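Tailspike protein (Siphovirus 9NA, PDB 3RIQ) probably recognises the lipopolysaccharide receptor on Salmonella and cleaves its O-antigen by endorhamnosidase activity, working as a trimer of right-handed beta-helices. Local coordinates at residues R258-I270 with Y301-R313. Sequence-based numbering, arbitrary orientation.
Sequences RSARNYRLVFDNI and YPWFQLPTQHIIR
H310 turns one face of its imidazole to the edge of the F267 ring, a T-shaped pair with planes 74° apart. In its own plane the same ring offers ND1 to the backbone N of L265, 3.0 Å away. Histidine suits the place because one flat group gives a face to F267 and an acceptor to a peptide N-H just ahead of the paired strands, where the imidazole replaces a backbone carbonyl. Its chi1 of -62°, with CG anti to the carbonyl carbon, lays the ring alongside L265. V282 of the strand 281-282 packs against H310, F267 and I312; aromatic F267 and branched I312 supply apolar bulk that fills the coil's interior.

Beyond the histidine, strands 266-268 and 311-313 run parallel in step: F267 N donates to I311 O at 2.8 Å, and F267 O receives R313 N. On the face opposite F267, D268 and R313 point the same way. OD1 of D268 is held by N314 of the same chain, while OD2 of D268 lies 3.7 Å from NH1 of R313, a long, secondary salt bridge. N269 of the second subunit bonds to both, so the charged pair also joins neighbouring chains.

In the loops that lead into the strands, T308 O takes the N-H of R264 at 2.7 Å. CD1 at the edge of the Y263 ring lies 3.4 Å from P307 O, and the Y263 hydroxyl reaches the methyls of L306 and bonds to D295. R261 crosses L306 at about a right angle, CD of R261 3.4 Å from CD1 of L306: its long apolar stem lies on the leucine while the charged end reaches D285 and E254. Such in-register parallel stacking of successive coils is characteristic of the right-handed beta-helix of P22-like tailspikes.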
ATOM      1  N   ARG A 258      17.984  12.282 -31.538  1.00 15.52           N
ATOM      2  CA  ARG A 258      17.378  10.935 -31.373  1.00 15.32           C
ATOM      3  C   ARG A 258      16.433  10.918 -30.188  1.00 14.29           C
ATOM      4  O   ARG A 258      16.719  11.536 -29.144  1.00 15.44           O
ATOM      5  CB  ARG A 258      18.456   9.858 -31.188  1.00 15.70           C
ATOM      6  CG  ARG A 258      17.868   8.443 -30.991  1.00 15.82           C
ATOM      7  CD  ARG A 258      18.861   7.319 -31.043  1.00 16.99           C
ATOM      8  NE  ARG A 258      19.313   7.145 -32.408  1.00 18.98           N
ATOM      9  CZ  ARG A 258      20.569   7.335 -32.825  1.00 20.04           C
ATOM     10  NH1 ARG A 258      21.526   7.667 -31.968  1.00 20.35           N
ATOM     11  NH2 ARG A 258      20.865   7.189 -34.112  1.00 20.77           N
ATOM     12  N   SER A 259      15.327  10.194 -30.322  1.00 13.88           N
ATOM     13  CA  SER A 259      14.383  10.077 -29.201  1.00 13.30           C
ATOM     14  C   SER A 259      15.074   9.608 -27.914  1.00 13.76           C
ATOM     15  O   SER A 259      15.803   8.598 -27.922  1.00 13.74           O
ATOM     16  CB  SER A 259      13.248   9.092 -29.541  1.00 13.44           C
ATOM     17  OG  SER A 259      12.373   8.985 -28.415  1.00 13.92           O
ATOM     18  N   ALA A 260      14.825  10.340 -26.828  1.00 12.76           N
ATOM     19  CA  ALA A 260      15.400  10.083 -25.520  1.00 12.61           C
ATOM     20  C   ALA A 260      14.356   9.506 -24.559  1.00 12.28           C
ATOM     21  O   ALA A 260      14.541   9.492 -23.337  1.00 12.40           O
ATOM     22  CB  ALA A 260      15.942  11.422 -24.953  1.00 13.26           C
ATOM     23  N   ARG A 261      13.232   9.086 -25.118  1.00 12.41           N
ATOM     24  CA  ARG A 261      12.071   8.614 -24.356  1.00 12.67           C
ATOM     25  C   ARG A 261      12.331   7.253 -23.712  1.00 12.45           C
ATOM     26  O   ARG A 261      13.409   6.682 -23.850  1.00 13.46           O
ATOM     27  CB  ARG A 261      10.861   8.567 -25.279  1.00 12.47           C
ATOM     28  CG  ARG A 261      10.467   9.967 -25.804  1.00 12.29           C
ATOM     29  CD  ARG A 261       9.381   9.806 -26.853  1.00 13.44           C
ATOM     30  NE  ARG A 261       8.873  11.074 -27.403  1.00 13.47           N
ATOM     31  CZ  ARG A 261       9.387  11.717 -28.452  1.00 14.09           C
ATOM     32  NH1 ARG A 261      10.474  11.249 -29.081  1.00 14.06           N
ATOM     33  NH2 ARG A 261       8.804  12.833 -28.888  1.00 14.66           N
ATOM     34  N   ASN A 262      11.341   6.733 -22.988  1.00 11.34           N
ATOM     35  CA  ASN A 262      11.520   5.544 -22.151  1.00 11.12           C
ATOM     36  C   ASN A 262      10.258   4.720 -22.060  1.00 11.85           C
ATOM     37  O   ASN A 262       9.166   5.280 -22.109  1.00 13.02           O
ATOM     38  CB  ASN A 262      11.961   5.943 -20.731  1.00 11.76           C
ATOM     39  CG  ASN A 262      13.200   6.802 -20.742  1.00 10.81           C
ATOM     40  OD1 ASN A 262      14.321   6.280 -20.665  1.00 11.41           O
ATOM     41  ND2 ASN A 262      13.016   8.139 -20.845  1.00 12.64           N
ATOM     42  N   TYR A 263      10.432   3.410 -21.862  1.00 11.08           N
ATOM     43  CA  TYR A 263       9.354   2.430 -21.903  1.00 11.36           C
ATOM     44  C   TYR A 263       9.497   1.374 -20.851  1.00 11.08           C
ATOM     45  O   TYR A 263      10.622   0.998 -20.475  1.00 11.70           O
ATOM     46  CB  TYR A 263       9.331   1.689 -23.277  1.00 11.33           C
ATOM     47  CG  TYR A 263       8.886   2.568 -24.426  1.00 11.84           C
ATOM     48  CD1 TYR A 263       7.548   2.591 -24.840  1.00 12.32           C
ATOM     49  CD2 TYR A 263       9.797   3.389 -25.100  1.00 12.47           C
ATOM     50  CE1 TYR A 263       7.121   3.423 -25.871  1.00 12.98           C
ATOM     51  CE2 TYR A 263       9.386   4.209 -26.144  1.00 13.82           C
ATOM     52  CZ  TYR A 263       8.034   4.222 -26.522  1.00 13.01           C
ATOM     53  OH  TYR A 263       7.615   5.028 -27.528  1.00 15.33           O
ATOM     54  N   ARG A 264       8.357   0.898 -20.351  1.00 11.06           N
ATOM     55  CA  ARG A 264       8.341  -0.346 -19.578  1.00 10.58           C
ATOM     56  C   ARG A 264       9.261  -0.391 -18.345  1.00 11.01           C
ATOM     57  O   ARG A 264      10.003  -1.365 -18.116  1.00 11.79           O
ATOM     58  CB  ARG A 264       8.582  -1.553 -20.523  1.00 11.08           C
ATOM     59  CG  ARG A 264       7.391  -1.711 -21.483  1.00 11.75           C
ATOM     60  CD  ARG A 264       7.535  -2.898 -22.429  1.00 12.00           C
ATOM     61  NE  ARG A 264       8.657  -2.801 -23.360  1.00 12.62           N
ATOM     62  CZ  ARG A 264       8.754  -3.506 -24.492  1.00 14.16           C
ATOM     63  NH1 ARG A 264       7.811  -4.390 -24.816  1.00 13.59           N
ATOM     64  NH2 ARG A 264       9.800  -3.341 -25.290  1.00 14.55           N
ATOM     65  N   LEU A 265       9.254   0.701 -17.578  1.00 10.46           N
ATOM     66  CA  LEU A 265      10.030   0.760 -16.332  1.00 11.06           C
ATOM     67  C   LEU A 265       9.090   0.567 -15.142  1.00 10.72           C
ATOM     68  O   LEU A 265       7.844   0.664 -15.282  1.00 12.32           O
ATOM     69  CB  LEU A 265      10.748   2.120 -16.219  1.00 11.66           C
ATOM     70  CG  LEU A 265      11.747   2.376 -17.368  1.00 12.08           C
ATOM     71  CD1 LEU A 265      12.279   3.821 -17.302  1.00 12.58           C
ATOM     72  CD2 LEU A 265      12.935   1.390 -17.322  1.00 13.26           C
ATOM     73  N   VAL A 266       9.686   0.306 -13.974  1.00 11.08           N
ATOM     74  CA  VAL A 266       8.939   0.211 -12.715  1.00 10.96           C
ATOM     75  C   VAL A 266       9.415   1.290 -11.754  1.00 10.37           C
ATOM     76  O   VAL A 266      10.633   1.434 -11.530  1.00 11.33           O
ATOM     77  CB  VAL A 266       9.157  -1.175 -12.043  1.00 11.17           C
ATOM     78  CG1 VAL A 266       8.419  -1.218 -10.673  1.00 14.46           C
ATOM     79  CG2 VAL A 266       8.671  -2.307 -12.949  1.00 14.03           C
ATOM     80  N   PHE A 267       8.462   2.060 -11.221  1.00 10.83           N
ATOM     81  CA  PHE A 267       8.734   3.052 -10.191  1.00 10.65           C
ATOM     82  C   PHE A 267       7.904   2.630  -8.990  1.00 10.74           C
ATOM     83  O   PHE A 267       6.659   2.722  -9.033  1.00 12.61           O
ATOM     84  CB  PHE A 267       8.332   4.457 -10.674  1.00 10.75           C
ATOM     85  CG  PHE A 267       9.045   4.874 -11.944  1.00 11.60           C
ATOM     86  CD1 PHE A 267      10.316   5.442 -11.877  1.00 12.93           C
ATOM     87  CD2 PHE A 267       8.482   4.626 -13.226  1.00 13.36           C
ATOM     88  CE1 PHE A 267      10.985   5.819 -13.049  1.00 14.44           C
ATOM     89  CE2 PHE A 267       9.172   4.987 -14.411  1.00 14.96           C
ATOM     90  CZ  PHE A 267      10.419   5.584 -14.313  1.00 14.75           C
ATOM     91  N   ASP A 268       8.592   2.161  -7.940  1.00 10.18           N
ATOM     92  CA  ASP A 268       7.925   1.553  -6.780  1.00 11.56           C
ATOM     93  C   ASP A 268       8.469   2.152  -5.481  1.00 11.59           C
ATOM     94  O   ASP A 268       9.644   1.953  -5.166  1.00 12.70           O
ATOM     95  CB  ASP A 268       8.142   0.021  -6.812  1.00 12.09           C
ATOM     96  CG  ASP A 268       7.652  -0.695  -5.545  1.00 12.30           C
ATOM     97  OD1 ASP A 268       6.794  -0.164  -4.804  1.00 13.88           O
ATOM     98  OD2 ASP A 268       8.115  -1.843  -5.313  1.00 15.41           O
ATOM     99  N   ASN A 269       7.619   2.851  -4.730  1.00 11.48           N
ATOM    100  CA  ASN A 269       7.991   3.393  -3.427  1.00 11.14           C
ATOM    101  C   ASN A 269       9.014   4.502  -3.539  1.00 11.37           C
ATOM    102  O   ASN A 269      10.191   4.361  -3.140  1.00 12.88           O
ATOM    103  CB  ASN A 269       8.455   2.309  -2.450  1.00 12.32           C
ATOM    104  CG  ASN A 269       8.488   2.818  -1.014  1.00 13.83           C
ATOM    105  OD1 ASN A 269       7.943   3.885  -0.750  1.00 17.24           O
ATOM    106  ND2 ASN A 269       9.177   2.119  -0.116  1.00 13.79           N
ATOM    107  N   ILE A 270       8.557   5.615  -4.074  1.00 11.20           N
ATOM    108  CA  ILE A 270       9.361   6.809  -4.174  1.00 12.07           C
ATOM    109  C   ILE A 270       8.684   7.842  -3.293  1.00 10.96           C
ATOM    110  O   ILE A 270       7.476   8.041  -3.394  1.00 11.74           O
ATOM    111  CB  ILE A 270       9.465   7.303  -5.616  1.00 12.64           C
ATOM    112  CG1 ILE A 270      10.129   6.220  -6.495  1.00 16.42           C
ATOM    113  CG2 ILE A 270      10.240   8.681  -5.667  1.00 13.36           C
ATOM    114  CD1 ILE A 270      10.093   6.482  -7.967  1.00 18.82           C
ATOM    115  N   TYR A 301       1.311   6.677 -33.063  1.00 16.99           N
ATOM    116  CA  TYR A 301       0.734   7.104 -31.770  1.00 16.79           C
ATOM    117  C   TYR A 301       0.761   8.608 -31.688  1.00 16.88           C
ATOM    118  O   TYR A 301       1.838   9.196 -31.729  1.00 17.39           O
ATOM    119  CB  TYR A 301       1.552   6.536 -30.602  1.00 16.70           C
ATOM    120  CG  TYR A 301       1.382   5.063 -30.467  1.00 16.18           C
ATOM    121  CD1 TYR A 301       0.234   4.540 -29.875  1.00 17.82           C
ATOM    122  CD2 TYR A 301       2.322   4.166 -31.010  1.00 17.74           C
ATOM    123  CE1 TYR A 301       0.038   3.178 -29.795  1.00 18.45           C
ATOM    124  CE2 TYR A 301       2.140   2.790 -30.934  1.00 17.78           C
ATOM    125  CZ  TYR A 301       0.999   2.312 -30.310  1.00 18.53           C
ATOM    126  OH  TYR A 301       0.803   0.963 -30.215  1.00 21.87           O
ATOM    127  N   PRO A 302      -0.416   9.237 -31.494  1.00 16.77           N
ATOM    128  CA  PRO A 302      -0.456  10.683 -31.314  1.00 17.23           C
ATOM    129  C   PRO A 302       0.336  11.168 -30.139  1.00 16.92           C
ATOM    130  O   PRO A 302       0.679  10.391 -29.215  1.00 16.05           O
ATOM    131  CB  PRO A 302      -1.932  10.972 -31.079  1.00 17.40           C
ATOM    132  CG  PRO A 302      -2.654   9.854 -31.814  1.00 18.90           C
ATOM    133  CD  PRO A 302      -1.768   8.640 -31.541  1.00 18.68           C
ATOM    134  N   TRP A 303       0.616  12.474 -30.154  1.00 16.88           N
ATOM    135  CA  TRP A 303       1.351  13.112 -29.048  1.00 16.71           C
ATOM    136  C   TRP A 303       0.662  12.789 -27.708  1.00 16.04           C
ATOM    137  O   TRP A 303      -0.578  12.824 -27.604  1.00 16.76           O
ATOM    138  CB  TRP A 303       1.361  14.613 -29.248  1.00 17.35           C
ATOM    139  CG  TRP A 303       2.548  15.348 -28.735  1.00 16.58           C
ATOM    140  CD1 TRP A 303       2.554  16.389 -27.817  1.00 17.14           C
ATOM    141  CD2 TRP A 303       3.919  15.159 -29.133  1.00 17.26           C
ATOM    142  NE1 TRP A 303       3.841  16.839 -27.626  1.00 18.89           N
ATOM    143  CE2 TRP A 303       4.695  16.138 -28.447  1.00 17.88           C
ATOM    144  CE3 TRP A 303       4.556  14.288 -30.037  1.00 16.72           C
ATOM    145  CZ2 TRP A 303       6.084  16.240 -28.605  1.00 18.34           C
ATOM    146  CZ3 TRP A 303       5.949  14.407 -30.226  1.00 17.41           C
ATOM    147  CH2 TRP A 303       6.693  15.389 -29.511  1.00 18.61           C
ATOM    148  N   PHE A 304       1.476  12.457 -26.712  1.00 15.76           N
ATOM    149  CA  PHE A 304       1.068  12.130 -25.332  1.00 15.39           C
ATOM    150  C   PHE A 304       0.496  10.729 -25.212  1.00 14.93           C
ATOM    151  O   PHE A 304       0.084  10.337 -24.128  1.00 15.17           O
ATOM    152  CB  PHE A 304       0.096  13.146 -24.684  1.00 15.64           C
ATOM    153  CG  PHE A 304       0.593  14.567 -24.681  1.00 16.46           C
ATOM    154  CD1 PHE A 304       1.846  14.889 -24.150  1.00 17.08           C
ATOM    155  CD2 PHE A 304      -0.215  15.599 -25.194  1.00 16.83           C
ATOM    156  CE1 PHE A 304       2.284  16.214 -24.111  1.00 17.26           C
ATOM    157  CE2 PHE A 304       0.210  16.962 -25.172  1.00 16.39           C
ATOM    158  CZ  PHE A 304       1.464  17.270 -24.630  1.00 18.08           C
ATOM    159  N   GLN A 305       0.474   9.964 -26.305  1.00 15.13           N
ATOM    160  CA  GLN A 305      -0.211   8.650 -26.283  1.00 14.71           C
ATOM    161  C   GLN A 305       0.690   7.457 -26.638  1.00 14.33           C
ATOM    162  O   GLN A 305       0.214   6.407 -27.098  1.00 14.96           O
ATOM    163  CB  GLN A 305      -1.461   8.698 -27.179  1.00 15.86           C
ATOM    164  CG  GLN A 305      -2.419   9.796 -26.764  1.00 19.23           C
ATOM    165  CD  GLN A 305      -3.721   9.806 -27.533  1.00 22.59           C
ATOM    166  OE1 GLN A 305      -3.905   9.078 -28.515  1.00 23.67           O
ATOM    167  NE2 GLN A 305      -4.638  10.670 -27.097  1.00 25.85           N
ATOM    168  N   LEU A 306       1.997   7.594 -26.411  1.00 13.37           N
ATOM    169  CA  LEU A 306       2.880   6.449 -26.668  1.00 13.67           C
ATOM    170  C   LEU A 306       2.539   5.302 -25.728  1.00 13.74           C
ATOM    171  O   LEU A 306       2.177   5.555 -24.567  1.00 13.70           O
ATOM    172  CB  LEU A 306       4.358   6.854 -26.472  1.00 13.57           C
ATOM    173  CG  LEU A 306       4.915   7.780 -27.565  1.00 13.31           C
ATOM    174  CD1 LEU A 306       6.225   8.474 -27.136  1.00 13.75           C
ATOM    175  CD2 LEU A 306       5.093   6.971 -28.880  1.00 12.60           C
ATOM    176  N   PRO A 307       2.728   4.042 -26.172  1.00 13.89           N
ATOM    177  CA  PRO A 307       2.418   2.917 -25.299  1.00 13.48           C
ATOM    178  C   PRO A 307       3.566   2.609 -24.320  1.00 13.90           C
ATOM    179  O   PRO A 307       4.271   1.611 -24.426  1.00 14.38           O
ATOM    180  CB  PRO A 307       2.130   1.782 -26.287  1.00 14.21           C
ATOM    181  CG  PRO A 307       3.150   2.047 -27.427  1.00 15.35           C
ATOM    182  CD  PRO A 307       3.165   3.587 -27.513  1.00 13.42           C
ATOM    183  N   THR A 308       3.753   3.510 -23.375  1.00 13.22           N
ATOM    184  CA  THR A 308       4.896   3.405 -22.471  1.00 12.73           C
ATOM    185  C   THR A 308       4.807   2.212 -21.522  1.00 12.74           C
ATOM    186  O   THR A 308       5.849   1.662 -21.158  1.00 13.53           O
ATOM    187  CB  THR A 308       5.126   4.717 -21.714  1.00 12.46           C
ATOM    188  OG1 THR A 308       3.875   5.189 -21.171  1.00 13.65           O
ATOM    189  CG2 THR A 308       5.669   5.782 -22.681  1.00 15.11           C
ATOM    190  N   GLN A 309       3.593   1.827 -21.079  1.00 12.14           N
ATOM    191  CA  GLN A 309       3.422   0.609 -20.233  1.00 11.96           C
ATOM    192  C   GLN A 309       4.317   0.629 -18.994  1.00 12.38           C
ATOM    193  O   GLN A 309       4.885  -0.388 -18.627  1.00 12.50           O
ATOM    194  CB  GLN A 309       3.727  -0.666 -21.041  1.00 12.98           C
ATOM    195  CG  GLN A 309       2.709  -1.001 -22.158  1.00 14.72           C
ATOM    196  CD  GLN A 309       2.796  -2.488 -22.545  1.00 15.57           C
ATOM    197  OE1 GLN A 309       2.375  -3.374 -21.773  1.00 17.70           O
ATOM    198  NE2 GLN A 309       3.370  -2.771 -23.698  1.00 16.67           N
ATOM    199  N   HIS A 310       4.460   1.784 -18.348  1.00 11.47           N
ATOM    200  CA  HIS A 310       5.156   1.821 -17.073  1.00 11.43           C
ATOM    201  C   HIS A 310       4.247   1.270 -15.974  1.00 11.59           C
ATOM    202  O   HIS A 310       3.008   1.257 -16.093  1.00 12.37           O
ATOM    203  CB  HIS A 310       5.578   3.249 -16.724  1.00 11.18           C
ATOM    204  CG  HIS A 310       6.534   3.863 -17.704  1.00 11.68           C
ATOM    205  ND1 HIS A 310       7.763   3.307 -18.002  1.00 11.42           N
ATOM    206  CD2 HIS A 310       6.474   5.039 -18.376  1.00 11.59           C
ATOM    207  CE1 HIS A 310       8.403   4.102 -18.848  1.00 11.55           C
ATOM    208  NE2 HIS A 310       7.638   5.157 -19.098  1.00 11.17           N
ATOM    209  N   ILE A 311       4.879   0.823 -14.895  1.00 10.95           N
ATOM    210  CA  ILE A 311       4.214   0.523 -13.635  1.00 11.66           C
ATOM    211  C   ILE A 311       4.678   1.525 -12.602  1.00 10.62           C
ATOM    212  O   ILE A 311       5.896   1.666 -12.358  1.00 11.74           O
ATOM    213  CB  ILE A 311       4.524  -0.926 -13.168  1.00 11.26           C
ATOM    214  CG1 ILE A 311       4.067  -1.948 -14.230  1.00 12.30           C
ATOM    215  CG2 ILE A 311       3.940  -1.191 -11.768  1.00 12.31           C
ATOM    216  CD1 ILE A 311       4.458  -3.439 -13.916  1.00 14.32           C
ATOM    217  N   ILE A 312       3.716   2.240 -12.024  1.00 10.34           N
ATOM    218  CA  ILE A 312       4.011   3.272 -11.040  1.00 10.88           C
ATOM    219  C   ILE A 312       3.212   2.933  -9.792  1.00 10.71           C
ATOM    220  O   ILE A 312       1.981   2.909  -9.845  1.00 12.24           O
ATOM    221  CB  ILE A 312       3.570   4.658 -11.574  1.00 10.99           C
ATOM    222  CG1 ILE A 312       4.363   5.027 -12.847  1.00 11.88           C
ATOM    223  CG2 ILE A 312       3.750   5.755 -10.451  1.00 12.72           C
ATOM    224  CD1 ILE A 312       3.774   6.276 -13.597  1.00 13.03           C
ATOM    225  N   ARG A 313       3.873   2.682  -8.669  1.00 10.57           N
ATOM    226  CA  ARG A 313       3.116   2.305  -7.469  1.00 11.25           C
ATOM    227  C   ARG A 313       3.782   2.719  -6.162  1.00 11.59           C
ATOM    228  O   ARG A 313       5.024   2.889  -6.095  1.00 12.15           O
ATOM    229  CB  ARG A 313       2.782   0.820  -7.457  1.00 14.02           C
ATOM    230  CG  ARG A 313       3.887  -0.086  -7.753  1.00 15.60           C
ATOM    231  CD  ARG A 313       3.398  -1.561  -8.063  1.00 13.11           C
ATOM    232  NE  ARG A 313       2.826  -2.224  -6.884  1.00 12.05           N
ATOM    233  CZ  ARG A 313       3.504  -2.980  -6.030  1.00 12.48           C
ATOM    234  NH1 ARG A 313       4.807  -3.178  -6.226  1.00 13.88           N
ATOM    235  NH2 ARG A 313       2.891  -3.494  -4.953  1.00 14.02           N
TER